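Purine nucleoside phosphorylase (Anopheles gambiae, PDB 2P4S) catalyses the phosphorolysis of purine (deoxy)ribonucleosides, preferring inosine and 2'-deoxyinosine, to free base and pentose 1-phosphate in purine salvage, and works as a homotrimer. Local coordinates at residues Gly282-Leu294 and Met329-Cys341. Numbering follows the deposited sequence.
Sequences GPNFETVAEVKML and MCTMSYEEEEEHC. With DIH (7-[[(3R,4R)-3-(hydroxymethyl)-4-oxidanyl-pyrrolidin-1-ium-1-yl]methyl]-3,5-dihydropyrrolo[3,2-d]pyrimidin-4-one), chain F.
Cys330 meets helix 288-296 beyond the end of strand 319-329, its CB 3.7 Å from Val291 CG1 and touching both methyls of that valine. Thr331 follows: its CG2 rests against Val288 CG2, while its hydroxyl donates a 2.6 Å hydrogen bond from OG1 to the anti lone pair of Glu338 OE2. Met332 lays CG against Val291 CG1. At Tyr334 the ring lies across Val288, whose CG1, anti to the backbone N (chi1 163°), sits over one face, 3.9 Å from the ring centroid, in a CH-pi contact. The phenol OH shares a water with Lys292 NZ and is hydrogen-bonded to Asp219 of a neighbouring subunit, which also accepts from Ala289 N. Glu338 approaches Glu286 through water: one molecule donates to Glu286 O and Glu338 OE2, 2.8 Å from each oxygen, and a second makes a longer bridge between the same two. His340 places CB 3.7 Å from Phe285 CD2, with CG over one face of the phenyl and the planes oblique at 58°. A water 2.8 Å from His340 NE2 also accepts from Thr331 N. Phe285 touches the inhibitor DIH, its CD1 3.5 Å from C6, and Glu286 OE1 accepts a nearly straight hydrogen bond from DIH N1 (2.7 Å, 174°). Apolar contacts and waters, which satisfy Glu286 O, thus replace direct hydrogen bonds between the segments, and His340 probably positions Phe285 against the ligand.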
loop_
_atom_site.group_PDB
_atom_site.type_symbol
_atom_site.label_atom_id
_atom_site.label_comp_id
_atom_site.label_asym_id
_atom_site.label_seq_id
_atom_site.Cartn_x
_atom_site.Cartn_y
_atom_site.Cartn_z
ATOM N N GLY A 282 5.543 2.220 -9.643
ATOM C CA GLY A 282 5.769 2.924 -10.917
ATOM C C GLY A 282 4.449 3.011 -11.661
ATOM O O GLY A 282 3.388 2.874 -11.032
ATOM N N PRO A 283 4.480 3.248 -12.983
ATOM C CA PRO A 283 5.657 3.405 -13.854
ATOM C C PRO A 283 6.281 4.789 -13.837
ATOM O O PRO A 283 7.387 4.962 -14.341
ATOM C CB PRO A 283 5.094 3.128 -15.251
ATOM C CG PRO A 283 3.614 3.568 -15.142
ATOM C CD PRO A 283 3.210 3.366 -13.712
ATOM N N ASN A 284 5.580 5.782 -13.289
ATOM C CA ASN A 284 6.189 7.110 -13.147
ATOM C C ASN A 284 7.355 7.068 -12.129
ATOM O O ASN A 284 7.391 6.222 -11.224
ATOM C CB ASN A 284 5.125 8.160 -12.777
ATOM C CG ASN A 284 4.494 7.907 -11.408
ATOM O OD1 ASN A 284 3.583 7.099 -11.277
ATOM N ND2 ASN A 284 5.002 8.583 -10.378
ATOM N N PHE A 285 8.328 7.951 -12.296
ATOM C CA PHE A 285 9.414 8.058 -11.312
ATOM C C PHE A 285 8.908 8.924 -10.138
ATOM O O PHE A 285 7.828 9.513 -10.192
ATOM C CB PHE A 285 10.705 8.635 -11.953
ATOM C CG PHE A 285 11.270 7.792 -13.069
ATOM C CD1 PHE A 285 11.980 6.630 -12.807
ATOM C CD2 PHE A 285 11.121 8.181 -14.418
ATOM C CE1 PHE A 285 12.513 5.830 -13.863
ATOM C CE2 PHE A 285 11.661 7.405 -15.471
ATOM C CZ PHE A 285 12.354 6.209 -15.166
ATOM N N GLU A 286 9.715 9.039 -9.096
ATOM C CA GLU A 286 9.294 9.634 -7.826
ATOM C C GLU A 286 9.310 11.181 -7.780
ATOM O O GLU A 286 10.140 11.827 -8.412
ATOM C CB GLU A 286 10.212 9.091 -6.727
ATOM C CG GLU A 286 10.101 7.587 -6.537
ATOM C CD GLU A 286 10.693 6.781 -7.743
ATOM O OE1 GLU A 286 11.779 7.201 -8.237
ATOM O OE2 GLU A 286 10.072 5.749 -8.185
ATOM N N THR A 287 8.397 11.759 -7.012
ATOM C CA THR A 287 8.430 13.186 -6.701
ATOM C C THR A 287 9.588 13.534 -5.697
ATOM O O THR A 287 10.192 12.647 -5.042
ATOM C CB THR A 287 7.088 13.687 -6.140
ATOM O OG1 THR A 287 6.929 13.233 -4.791
ATOM C CG2 THR A 287 5.899 13.215 -6.987
ATOM N N VAL A 288 9.867 14.828 -5.574
ATOM C CA VAL A 288 10.884 15.303 -4.657
ATOM C C VAL A 288 10.466 14.939 -3.241
ATOM O O VAL A 288 11.299 14.440 -2.497
ATOM C CB VAL A 288 11.103 16.854 -4.787
ATOM C CG1 VAL A 288 11.846 17.434 -3.546
ATOM C CG2 VAL A 288 11.842 17.203 -6.088
ATOM N N ALA A 289 9.189 15.160 -2.893
ATOM C CA ALA A 289 8.677 14.861 -1.569
ATOM C C ALA A 289 8.751 13.348 -1.238
ATOM O O ALA A 289 9.016 13.005 -0.091
ATOM C CB ALA A 289 7.188 15.373 -1.388
ATOM N N GLU A 290 8.419 12.484 -2.209
ATOM C CA GLU A 290 8.564 11.014 -2.069
ATOM C C GLU A 290 10.032 10.586 -1.842
ATOM O O GLU A 290 10.293 9.751 -0.983
ATOM C CB GLU A 290 7.998 10.286 -3.295
ATOM C CG GLU A 290 6.473 10.408 -3.418
ATOM C CD GLU A 290 5.913 10.014 -4.799
ATOM O OE1 GLU A 290 6.698 9.798 -5.789
ATOM O OE2 GLU A 290 4.671 9.928 -4.891
ATOM N N VAL A 291 10.969 11.137 -2.627
ATOM C CA VAL A 291 12.359 10.787 -2.477
ATOM C C VAL A 291 12.826 11.163 -1.068
ATOM O O VAL A 291 13.508 10.391 -0.428
ATOM C CB VAL A 291 13.282 11.428 -3.590
ATOM C CG1 VAL A 291 14.785 11.238 -3.268
ATOM C CG2 VAL A 291 12.985 10.850 -4.982
ATOM N N LYS A 292 12.398 12.324 -0.574
ATOM C CA LYS A 292 12.737 12.798 0.792
ATOM C C LYS A 292 12.199 11.881 1.861
ATOM O O LYS A 292 12.915 11.505 2.790
ATOM C CB LYS A 292 12.196 14.213 1.047
ATOM C CG LYS A 292 12.991 15.286 0.368
ATOM C CD LYS A 292 12.523 16.669 0.799
ATOM C CE LYS A 292 13.248 17.757 -0.034
ATOM N NZ LYS A 292 12.428 19.006 -0.066
ATOM N N MET A 293 10.931 11.523 1.735
ATOM C CA MET A 293 10.340 10.594 2.681
ATOM C C MET A 293 11.070 9.223 2.639
ATOM O O MET A 293 11.344 8.627 3.693
ATOM C CB MET A 293 8.856 10.413 2.381
ATOM C CG MET A 293 8.418 9.054 2.823
ATOM S SD MET A 293 6.827 8.705 2.311
ATOM C CE MET A 293 6.599 7.061 2.987
ATOM N N LEU A 294 11.353 8.703 1.431
ATOM C CA LEU A 294 12.003 7.375 1.346
ATOM C C LEU A 294 13.433 7.343 1.939
ATOM O O LEU A 294 13.764 6.425 2.657
ATOM C CB LEU A 294 11.942 6.795 -0.080
ATOM C CG LEU A 294 10.545 6.526 -0.613
ATOM C CD1 LEU A 294 10.546 6.295 -2.146
ATOM C CD2 LEU A 294 9.870 5.362 0.158
ATOM N N MET A 329 20.457 9.634 -10.565
ATOM C CA MET A 329 20.276 10.142 -9.227
ATOM C C MET A 329 18.810 10.512 -9.104
ATOM O O MET A 329 18.215 11.002 -10.062
ATOM C CB MET A 329 21.212 11.364 -8.965
ATOM C CG MET A 329 22.727 11.014 -8.910
ATOM S SD MET A 329 23.092 9.509 -7.937
ATOM C CE MET A 329 22.811 10.082 -6.258
ATOM N N CYS A 330 18.211 10.220 -7.954
ATOM C CA CYS A 330 16.844 10.668 -7.686
ATOM C C CYS A 330 16.856 12.203 -7.597
ATOM O O CYS A 330 17.831 12.795 -7.102
ATOM C CB CYS A 330 16.354 10.097 -6.365
ATOM S SG CYS A 330 16.084 8.352 -6.423
ATOM N N THR A 331 15.773 12.834 -8.052
ATOM C CA THR A 331 15.622 14.277 -7.926
ATOM C C THR A 331 15.432 14.717 -6.470
ATOM O O THR A 331 14.464 14.339 -5.798
ATOM C CB THR A 331 14.459 14.827 -8.788
ATOM O OG1 THR A 331 14.532 14.259 -10.109
ATOM C CG2 THR A 331 14.550 16.391 -8.890
ATOM N N MET A 332 16.331 15.572 -6.005
ATOM C CA MET A 332 16.310 15.904 -4.585
ATOM C C MET A 332 15.959 17.363 -4.219
ATOM O O MET A 332 15.951 17.745 -3.058
ATOM C CB MET A 332 17.616 15.415 -3.972
ATOM C CG MET A 332 17.562 13.877 -3.834
ATOM S SD MET A 332 19.215 13.470 -3.577
ATOM C CE MET A 332 19.513 11.835 -4.344
ATOM N N SER A 333 15.571 18.128 -5.226
ATOM C CA SER A 333 15.346 19.533 -5.078
ATOM C C SER A 333 14.357 20.017 -6.142
ATOM O O SER A 333 14.358 19.493 -7.253
ATOM C CB SER A 333 16.700 20.239 -5.221
ATOM O OG SER A 333 16.548 21.503 -5.802
ATOM N N TYR A 334 13.546 21.021 -5.798
ATOM C CA TYR A 334 12.602 21.654 -6.731
ATOM C C TYR A 334 13.320 22.520 -7.757
ATOM O O TYR A 334 12.731 22.916 -8.772
ATOM C CB TYR A 334 11.516 22.454 -5.981
ATOM C CG TYR A 334 10.674 21.560 -5.128
ATOM C CD1 TYR A 334 9.780 20.696 -5.712
ATOM C CD2 TYR A 334 10.811 21.532 -3.724
ATOM C CE1 TYR A 334 9.026 19.834 -4.955
ATOM C CE2 TYR A 334 10.053 20.659 -2.964
ATOM C CZ TYR A 334 9.151 19.824 -3.593
ATOM O OH TYR A 334 8.379 18.926 -2.894
ATOM N N GLU A 335 14.605 22.767 -7.508
ATOM C CA GLU A 335 15.442 23.572 -8.419
ATOM C C GLU A 335 16.292 22.796 -9.432
ATOM O O GLU A 335 16.740 23.379 -10.419
ATOM C CB GLU A 335 16.389 24.452 -7.624
ATOM C CG GLU A 335 15.694 25.567 -6.890
ATOM C CD GLU A 335 16.630 26.140 -5.860
ATOM O OE1 GLU A 335 17.670 26.766 -6.246
ATOM O OE2 GLU A 335 16.337 25.922 -4.669
ATOM N N GLU A 336 16.558 21.515 -9.203
ATOM C CA GLU A 336 17.392 20.835 -10.180
ATOM C C GLU A 336 16.697 20.553 -11.502
ATOM O O GLU A 336 15.459 20.681 -11.625
ATOM C CB GLU A 336 18.079 19.603 -9.626
ATOM C CG GLU A 336 17.250 18.695 -8.769
ATOM C CD GLU A 336 18.061 17.488 -8.324
ATOM O OE1 GLU A 336 18.542 17.488 -7.156
ATOM O OE2 GLU A 336 18.270 16.581 -9.182
ATOM N N GLU A 337 17.507 20.271 -12.522
ATOM C CA GLU A 337 16.956 19.832 -13.797
ATOM C C GLU A 337 16.830 18.315 -13.722
ATOM O O GLU A 337 17.761 17.639 -13.287
ATOM C CB GLU A 337 17.789 20.309 -15.001
ATOM C CG GLU A 337 17.368 21.711 -15.494
ATOM C CD GLU A 337 15.833 21.854 -15.552
ATOM O OE1 GLU A 337 15.240 21.152 -16.414
ATOM O OE2 GLU A 337 15.227 22.613 -14.723
ATOM N N GLU A 338 15.650 17.813 -14.076
ATOM C CA GLU A 338 15.394 16.389 -14.068
ATOM C C GLU A 338 15.404 15.876 -15.491
ATOM O O GLU A 338 14.697 16.388 -16.355
ATOM C CB GLU A 338 14.069 16.068 -13.371
ATOM C CG GLU A 338 13.647 14.608 -13.453
ATOM C CD GLU A 338 12.325 14.365 -12.758
ATOM O OE1 GLU A 338 11.261 14.450 -13.431
ATOM O OE2 GLU A 338 12.345 14.143 -11.522
ATOM N N GLU A 339 16.223 14.860 -15.719
ATOM C CA GLU A 339 16.319 14.227 -17.023
ATOM C C GLU A 339 16.278 12.698 -16.856
ATOM O O GLU A 339 17.190 11.998 -17.275
ATOM C CB GLU A 339 17.608 14.691 -17.745
ATOM C CG GLU A 339 17.596 16.192 -18.150
ATOM C CD GLU A 339 18.979 16.713 -18.620
ATOM O OE1 GLU A 339 19.435 16.343 -19.746
ATOM O OE2 GLU A 339 19.596 17.509 -17.858
ATOM N N HIS A 340 15.230 12.184 -16.218
ATOM C CA HIS A 340 15.047 10.732 -16.087
ATOM C C HIS A 340 14.603 10.228 -17.444
ATOM O O HIS A 340 13.572 10.685 -17.956
ATOM C CB HIS A 340 13.965 10.386 -15.049
ATOM C CG HIS A 340 14.308 10.788 -13.650
ATOM N ND1 HIS A 340 15.608 10.841 -13.185
ATOM C CD2 HIS A 340 13.515 11.110 -12.598
ATOM C CE1 HIS A 340 15.601 11.199 -11.912
ATOM N NE2 HIS A 340 14.344 11.364 -11.532
ATOM N N CYS A 341 15.373 9.313 -18.031
ATOM C CA CYS A 341 15.072 8.779 -19.362
ATOM C C CYS A 341 15.401 7.281 -19.428
ATOM O O CYS A 341 16.538 6.872 -19.159
ATOM C CB CYS A 341 15.814 9.594 -20.444
ATOM S SG CYS A 341 15.775 8.865 -22.107
HETATM O "O5'" DIH F . 13.467 3.229 -16.637
HETATM C "C5'" DIH F . 12.344 2.656 -15.939
HETATM C "C4'" DIH F . 12.740 1.248 -15.567
HETATM C "C6'" DIH F . 14.076 1.223 -14.790
HETATM C "C3'" DIH F . 11.689 0.631 -14.671
HETATM O "O3'" DIH F . 11.623 -0.767 -14.959
HETATM C "C2'" DIH F . 12.266 0.791 -13.277
HETATM N "N1'" DIH F . 13.726 0.550 -13.506
HETATM C C10 DIH F . 14.498 0.883 -12.299
HETATM C C9 DIH F . 14.791 2.339 -12.006
HETATM C C8 DIH F . 15.918 3.062 -12.480
HETATM N N7 DIH F . 15.857 4.328 -11.982
HETATM C C5 DIH F . 14.747 4.461 -11.210
HETATM C C6 DIH F . 14.184 5.558 -10.372
HETATM O O6 DIH F . 14.749 6.726 -10.296
HETATM N N1 DIH F . 13.046 5.258 -9.712
HETATM C C2 DIH F . 12.422 4.043 -9.781
HETATM N N3 DIH F . 12.917 3.022 -10.497
HETATM C C4 DIH F . 14.078 3.226 -11.206
HETATM O O HOH W 1 10.524 12.005 -11.164
HETATM O O HOH W 2 10.639 14.890 -9.125
HETATM O O HOH W 3 13.463 11.344 -8.922
HETATM O O HOH W 4 14.101 14.796 -2.798
HETATM O O HOH W 5 9.514 18.310 -0.254
#